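Local structure of testis-expressed protein 101 (Mus musculus, 7BPS) at residues 44-47 / 48-52; 94-98 / 99-103. The protein helps control sperm binding to the zona pellucida and migration of spermatozoa into the oviduct, probably through the adhesion molecule ADAM3. All coordinates share one frame; numbering follows the deposited sequence.

Interaction 1 of 2, residues 44-47 / 48-52; sequences LIKA and DGTRT
T50 turns its hydroxyl back across the hairpin onto the amide of A47, while K46 stretches along the same end of the loop and brings its ammonium group almost end-on to A47 O. The loop joins strands 37-46 and 52-61 of the first u-PAR/Ly-6 domain and includes a type II beta turn from A47 to T50, with G49 at positive phi (72°). T50 OG1 sits between its own N and carbonyl carbon, and there it does two jobs: it accepts from A47 N at 3.0 Å and donates to R51 O at 2.6 Å, the latter in the carbonyl plane on a lone pair. The CG2 branch of T50 lies against A47 CB at 3.8 Å.

A47 O is gripped by two donors coming from opposite faces of its plane. T50 N closes the turn 3.2 Å from A47 O, above the carbonyl plane rather than on a lone pair. K46 NZ, tilted only 21° from the plane toward the opposite face, is also 3.2 Å from A47 O, and makes a weak second bond to T50 O. The lysine chain is extended until a bend at chi4 (-58°) folds the amine inward. On the way K46 CG passes T52 OG1 at 3.5 Å, the two side chains slanting across each other. Two residues further back in strand 37-46, L44 CB meets T52 CG2 at 3.8 Å, with P19 against both residues.

A47 and T50 also pack on V124 of strand 119-126, which belongs to the second u-PAR/Ly-6 domain, and R51 forms a salt bridge to D17. A47 N and A47 O are thus both bonded within the loop: one hydroxyl links A47, T50 and R51, and the lysine charge probably helps to polarise the A47 carbonyl as it accepts from T50 N.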
# COMPACT_ATOMS: atom_id res chain seq x y z
N LEU A 44 -1.08 -0.07 -2.27
CA LEU A 44 -2.53 -0.36 -2.41
C LEU A 44 -2.82 -1.64 -1.66
O LEU A 44 -2.14 -2.63 -1.90
CB LEU A 44 -2.90 -0.48 -3.89
CG LEU A 44 -2.67 0.78 -4.71
CD1 LEU A 44 -1.34 0.74 -5.46
CD2 LEU A 44 -3.80 1.03 -5.69
N ILE A 45 -3.80 -1.62 -0.76
CA ILE A 45 -4.17 -2.80 0.07
C ILE A 45 -5.69 -2.99 0.01
O ILE A 45 -6.43 -2.00 0.20
CB ILE A 45 -3.68 -2.64 1.51
CG1 ILE A 45 -2.18 -2.34 1.56
CG2 ILE A 45 -4.04 -3.86 2.31
CD1 ILE A 45 -1.71 -1.75 2.86
N LYS A 46 -6.09 -4.23 -0.22
CA LYS A 46 -7.48 -4.65 -0.50
C LYS A 46 -7.72 -5.97 0.22
O LYS A 46 -6.79 -6.80 0.27
CB LYS A 46 -7.58 -4.83 -2.01
CG LYS A 46 -8.98 -4.89 -2.59
CD LYS A 46 -9.00 -5.51 -3.96
CE LYS A 46 -10.38 -5.42 -4.57
NZ LYS A 46 -11.39 -6.08 -3.72
N ALA A 47 -8.91 -6.17 0.77
CA ALA A 47 -9.40 -7.52 1.13
C ALA A 47 -10.45 -7.93 0.10
O ALA A 47 -10.82 -7.11 -0.71
CB ALA A 47 -9.92 -7.57 2.55
N ASP A 48 -10.88 -9.18 0.14
CA ASP A 48 -11.93 -9.69 -0.76
C ASP A 48 -13.16 -8.80 -0.62
O ASP A 48 -13.62 -8.60 0.50
CB ASP A 48 -12.28 -11.13 -0.38
CG ASP A 48 -13.23 -11.78 -1.36
OD1 ASP A 48 -13.37 -11.25 -2.48
OD2 ASP A 48 -13.76 -12.82 -1.00
N GLY A 49 -13.65 -8.24 -1.72
CA GLY A 49 -14.90 -7.47 -1.75
C GLY A 49 -14.80 -6.09 -1.09
O GLY A 49 -15.86 -5.47 -0.95
N THR A 50 -13.62 -5.60 -0.68
CA THR A 50 -13.55 -4.27 0.01
C THR A 50 -13.16 -3.18 -0.97
O THR A 50 -12.82 -3.48 -2.10
CB THR A 50 -12.65 -4.25 1.26
OG1 THR A 50 -11.29 -4.31 0.81
CG2 THR A 50 -12.98 -5.36 2.23
N ARG A 51 -13.19 -1.93 -0.53
CA ARG A 51 -12.44 -0.86 -1.23
C ARG A 51 -10.94 -1.09 -1.02
O ARG A 51 -10.53 -2.02 -0.24
CB ARG A 51 -12.85 0.51 -0.71
CG ARG A 51 -14.35 0.76 -0.82
CD ARG A 51 -14.62 2.22 -0.56
NE ARG A 51 -15.80 2.66 -1.26
CZ ARG A 51 -17.00 2.74 -0.72
NH1 ARG A 51 -17.18 2.42 0.56
NH2 ARG A 51 -18.02 3.16 -1.46
N THR A 52 -10.14 -0.27 -1.69
CA THR A 52 -8.67 -0.36 -1.67
C THR A 52 -8.13 0.84 -0.88
O THR A 52 -8.51 2.00 -1.21
CB THR A 52 -8.12 -0.41 -3.09
OG1 THR A 52 -8.62 -1.61 -3.67
CG2 THR A 52 -6.62 -0.42 -3.15

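Interaction 2 of 2, residues 94-98 / 99-103. With SO4 (sulfate ion), chain G.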
# COMPACT_ATOMS: atom_id res chain seq x y z
N ASN A 94 8.94 12.68 -11.26
CA ASN A 94 7.93 11.91 -10.49
C ASN A 94 6.53 12.40 -10.89
O ASN A 94 5.83 12.99 -10.06
CB ASN A 94 8.15 12.02 -8.98
CG ASN A 94 8.05 13.44 -8.45
OD1 ASN A 94 8.16 14.41 -9.20
ND2 ASN A 94 7.89 13.56 -7.14
N ASN A 95 6.14 12.13 -12.14
CA ASN A 95 4.98 12.77 -12.81
C ASN A 95 3.92 11.72 -13.21
O ASN A 95 3.02 12.06 -13.99
CB ASN A 95 5.48 13.59 -14.00
CG ASN A 95 6.06 12.76 -15.12
OD1 ASN A 95 6.41 11.59 -14.95
ND2 ASN A 95 6.14 13.34 -16.31
N LYS A 96 3.99 10.50 -12.68
CA LYS A 96 2.93 9.49 -12.94
C LYS A 96 1.57 10.08 -12.50
O LYS A 96 1.50 10.63 -11.41
CB LYS A 96 3.27 8.19 -12.21
CG LYS A 96 2.37 7.01 -12.55
CD LYS A 96 3.08 5.68 -12.43
CE LYS A 96 2.23 4.50 -12.85
NZ LYS A 96 1.83 4.57 -14.27
N ASP A 97 0.55 10.00 -13.35
CA ASP A 97 -0.77 10.66 -13.14
C ASP A 97 -1.79 9.61 -12.68
O ASP A 97 -2.76 9.99 -12.00
CB ASP A 97 -1.16 11.44 -14.40
CG ASP A 97 -2.37 10.94 -15.17
OD1 ASP A 97 -3.50 11.04 -14.63
OD2 ASP A 97 -2.17 10.50 -16.34
N SER A 98 -1.56 8.35 -13.02
CA SER A 98 -2.58 7.26 -13.03
C SER A 98 -1.94 5.98 -12.49
O SER A 98 -0.72 5.77 -12.70
CB SER A 98 -3.14 7.09 -14.44
OG SER A 98 -3.18 5.74 -14.88
N LEU A 99 -2.75 5.14 -11.84
CA LEU A 99 -2.32 3.86 -11.23
C LEU A 99 -2.71 2.68 -12.13
O LEU A 99 -2.68 1.51 -11.65
CB LEU A 99 -2.99 3.75 -9.86
CG LEU A 99 -2.73 4.90 -8.90
CD1 LEU A 99 -3.29 4.56 -7.53
CD2 LEU A 99 -1.26 5.23 -8.79
N ALA A 100 -3.08 2.95 -13.38
CA ALA A 100 -3.61 1.92 -14.31
C ALA A 100 -2.58 0.80 -14.50
O ALA A 100 -2.96 -0.36 -14.43
CB ALA A 100 -4.01 2.57 -15.62
N SER A 101 -1.30 1.15 -14.69
CA SER A 101 -0.20 0.18 -14.92
C SER A 101 0.25 -0.48 -13.61
O SER A 101 1.16 -1.30 -13.69
CB SER A 101 0.97 0.86 -15.60
OG SER A 101 1.62 1.73 -14.68
N VAL A 102 -0.34 -0.14 -12.46
CA VAL A 102 0.15 -0.59 -11.12
C VAL A 102 -0.79 -1.66 -10.56
O VAL A 102 -0.26 -2.63 -10.00
CB VAL A 102 0.23 0.61 -10.16
CG1 VAL A 102 0.65 0.21 -8.75
CG2 VAL A 102 1.14 1.68 -10.69
N TRP A 103 -2.11 -1.49 -10.69
CA TRP A 103 -3.11 -2.23 -9.85
C TRP A 103 -3.96 -3.17 -10.73
O TRP A 103 -5.00 -2.67 -11.18
CB TRP A 103 -3.96 -1.21 -9.05
CG TRP A 103 -4.95 -1.76 -8.06
CD1 TRP A 103 -6.30 -1.55 -8.06
CD2 TRP A 103 -4.68 -2.54 -6.87
NE1 TRP A 103 -6.89 -2.16 -6.98
CE2 TRP A 103 -5.92 -2.78 -6.24
CE3 TRP A 103 -3.52 -3.08 -6.30
CZ2 TRP A 103 -6.03 -3.56 -5.08
CZ3 TRP A 103 -3.62 -3.84 -5.16
CH2 TRP A 103 -4.86 -4.08 -4.55
S SO4 G . 0.77 7.85 -16.31
O1 SO4 G . 2.00 7.12 -16.50
O2 SO4 G . -0.03 7.78 -17.52
O3 SO4 G . 0.03 7.26 -15.22
O4 SO4 G . 1.05 9.23 -16.02
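K96 crosses V102 at a slant and ends on the hydroxyl of S101, while S98 forms an ST turn, its OG accepting from A100 N. Residues 94-103 lie beyond strand 80-88 of the first u-PAR/Ly-6 domain, in the long connection that leads toward strand 119-126, and hold no regular helix or strand.

The close-packed side is made by the aliphatic part of K96 and by L99 and V102. With CG anti to the backbone N (chi1 -172°), the lysine chain reaches toward residues 99-103, and K96 CE meets V102 CG2 at 3.7 Å. Y84 of strand 80-88 touches both residues, W25 lies against K96, and L99 is buried against F23 and W25. The backbone of K96 is held too, its N bonded to E40 and its O to K58.

On the outer side the contact is looser and polar. The end of the lysine chain bends at chi4; K96 NZ lies 2.9 Å from S101 OG, to which it donates, and makes a weak bond to S98 O. S101 itself is exposed. A sulfate ion, probably from the crystallisation liquor, sits beside the amine. Two backbone amides face the ion: D97 N donates to sulfate O4 at 2.8 Å, and S98 N reaches sulfate O3 at 2.9 Å in a weaker, bent bond. K96 NZ adds only weak bonds, 3.4 Å from both O1 and O3 of the sulfate, but its charge would be expected to stabilise the anion. D97 also touches the N-acetylglucosamine of a nearby glycan.

Past S98 the chain makes a tight turn, in which L99 O accepts from both V102 N at 3.0 Å and W103 N at 3.2 Å.

Interaction 1 precedes interaction 2 along the chain, and their centres lie about 18 Å apart. Both pack on the sheet of the first u-PAR/Ly-6 domain: residues 44-52 form the hairpin end between strands 37-46 and 52-61, and residues 94-103 lie in the connection after strand 80-88, the neighbour of 37-46. They meet where W103 lies over the hairpin, W103 CZ2 at 3.5 Å from T52 OG1 and W103 CE3 at 3.6 Å from L44 CB, while V102 also touches L44. The connection toward the second domain is thus packed on the hairpin at V102 and W103, just before the unmodelled residues 104-115; A47 and T50 of the same hairpin touch strand 119-126 of that domain.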